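Local coordinates for 5-formyltetrahydrofolate cyclo-ligase family protein (PDB 2JCB) that probably catalyses the ATP- and magnesium-dependent cyclisation of 5-formyltetrahydrofolate to 5,10-methenyltetrahydrofolate in folate metabolism, at residues L27-E30 / R31-L35. Residues are numbered along the deposited sequence; the frame is centred on the assembly and turned at random.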
loop_
_atom_site.group_PDB
_atom_site.type_symbol
_atom_site.label_atom_id
_atom_site.label_comp_id
_atom_site.label_asym_id
_atom_site.label_seq_id
_atom_site.Cartn_x
_atom_site.Cartn_y
_atom_site.Cartn_z
ATOM N N LEU A 27 14.814 -0.829 11.434
ATOM C CA LEU A 27 13.872 -1.293 12.458
ATOM C C LEU A 27 14.297 -2.631 13.038
ATOM O O LEU A 27 14.529 -3.573 12.285
ATOM C CB LEU A 27 12.459 -1.467 11.913
ATOM C CG LEU A 27 11.462 -0.336 11.915
ATOM C CD1 LEU A 27 10.096 -0.963 11.505
ATOM C CD2 LEU A 27 11.427 0.403 13.255
ATOM N N SER A 28 14.348 -2.734 14.359
ATOM C CA SER A 28 14.542 -4.052 14.971
ATOM C C SER A 28 13.375 -4.999 14.599
ATOM O O SER A 28 12.245 -4.583 14.284
ATOM C CB SER A 28 14.639 -3.947 16.494
ATOM O OG SER A 28 13.419 -3.487 17.057
ATOM N N LYS A 29 13.646 -6.302 14.742
ATOM C CA LYS A 29 12.629 -7.332 14.500
ATOM C C LYS A 29 11.445 -7.152 15.469
ATOM O O LYS A 29 10.316 -7.264 15.074
ATOM C CB LYS A 29 13.291 -8.730 14.689
ATOM C CG LYS A 29 12.276 -9.872 14.584
ATOM C CD LYS A 29 11.710 -10.005 13.184
ATOM C CE LYS A 29 10.545 -10.971 13.143
ATOM N NZ LYS A 29 9.830 -11.113 11.782
ATOM N N GLU A 30 11.746 -6.878 16.747
ATOM C CA GLU A 30 10.727 -6.573 17.758
ATOM C C GLU A 30 9.797 -5.415 17.376
ATOM O O GLU A 30 8.556 -5.562 17.451
ATOM C CB GLU A 30 11.383 -6.278 19.130
ATOM C CG GLU A 30 10.349 -6.148 20.237
ATOM C CD GLU A 30 9.650 -4.779 20.258
ATOM O OE1 GLU A 30 10.321 -3.774 19.971
ATOM O OE2 GLU A 30 8.439 -4.705 20.557
ATOM N N ARG A 31 10.371 -4.311 16.903
ATOM C CA ARG A 31 9.565 -3.152 16.444
ATOM C C ARG A 31 8.719 -3.500 15.204
ATOM O O ARG A 31 7.517 -3.240 15.143
ATOM C CB ARG A 31 10.464 -1.934 16.151
ATOM C CG ARG A 31 10.954 -1.151 17.345
ATOM C CD ARG A 31 9.839 -0.408 18.077
ATOM N NE ARG A 31 9.179 -1.304 19.034
ATOM C CZ ARG A 31 8.106 -0.996 19.763
ATOM N NH1 ARG A 31 7.589 -1.900 20.600
ATOM N NH2 ARG A 31 7.561 0.211 19.669
ATOM N N TYR A 32 9.338 -4.091 14.187
ATOM C CA TYR A 32 8.566 -4.606 13.031
ATOM C C TYR A 32 7.376 -5.449 13.454
ATOM O O TYR A 32 6.265 -5.219 12.958
ATOM C CB TYR A 32 9.522 -5.413 12.130
ATOM C CG TYR A 32 8.839 -6.153 11.054
ATOM C CD1 TYR A 32 8.392 -5.505 9.902
ATOM C CD2 TYR A 32 8.692 -7.534 11.162
ATOM C CE1 TYR A 32 7.732 -6.220 8.920
ATOM C CE2 TYR A 32 8.043 -8.247 10.193
ATOM C CZ TYR A 32 7.589 -7.589 9.067
ATOM O OH TYR A 32 6.987 -8.369 8.145
ATOM N N THR A 33 7.606 -6.426 14.337
ATOM C CA THR A 33 6.566 -7.381 14.704
ATOM C C THR A 33 5.471 -6.674 15.508
ATOM O O THR A 33 4.294 -6.776 15.164
ATOM C CB THR A 33 7.128 -8.546 15.484
ATOM O OG1 THR A 33 8.119 -9.233 14.703
ATOM C CG2 THR A 33 6.026 -9.530 15.927
ATOM N N THR A 34 5.873 -5.986 16.574
ATOM C CA THR A 34 4.894 -5.320 17.480
ATOM C C THR A 34 4.073 -4.234 16.777
ATOM O O THR A 34 2.823 -4.249 16.829
ATOM C CB THR A 34 5.615 -4.736 18.731
ATOM O OG1 THR A 34 6.343 -5.767 19.402
ATOM C CG2 THR A 34 4.600 -4.158 19.728
ATOM N N LEU A 35 4.756 -3.344 16.056
ATOM C CA LEU A 35 4.102 -2.234 15.347
ATOM C C LEU A 35 3.199 -2.795 14.232
ATOM O O LEU A 35 2.066 -2.335 14.042
ATOM C CB LEU A 35 5.129 -1.235 14.800
ATOM C CG LEU A 35 5.980 -0.369 15.731
ATOM C CD1 LEU A 35 6.961 0.498 14.985
ATOM C CD2 LEU A 35 5.135 0.509 16.623
HETATM O O HOH W 1 7.383 -10.616 12.623
#
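Glu30 and Arg31, neighbours in the first turn of helix 29-44, run side by side and pair through a two-pronged salt bridge. OE1 of Glu30 takes Arg31 NE at 2.9 Å, while OE2 takes Arg31 NH1 on its syn side, also at 2.9 Å; the guanidinium thus meets the carboxylate side-on, the two planes only 27° apart. With CG anti to the backbone N and a bend at chi2 (-79°), the carboxylate runs along the helix flank toward Thr34, where OE2 lies 2.6 Å from Thr34 OG1. That hydroxyl has Glu30 O within reach as well, and its proton could serve either oxygen.

On another flank, Lys29 NZ comes up at the edge of the Tyr32 ring, 3.7 Å from CE2, and gives a hydrogen to a water that is also bonded to Thr33 OG1.

The same turn is capped by Ser28: its short side chain lets OG accept from Arg31 N at 3.2 Å, and Ser28 O receives Tyr32 N in a nearly straight bond. Ahead of the cap, Leu27 lays CD2 against the aliphatic Arg31 CB, 3.8 Å away. Farther out, Tyr32 and Leu35 touch the loop residue Tyr167, so this face of the helix packs against the body of the fold.

The chemistry is that of a surface helix N-terminus: the cap satisfies an early amide, and the acidic Glu30 probably interacts favourably with the helix dipole while partly neutralising Arg31.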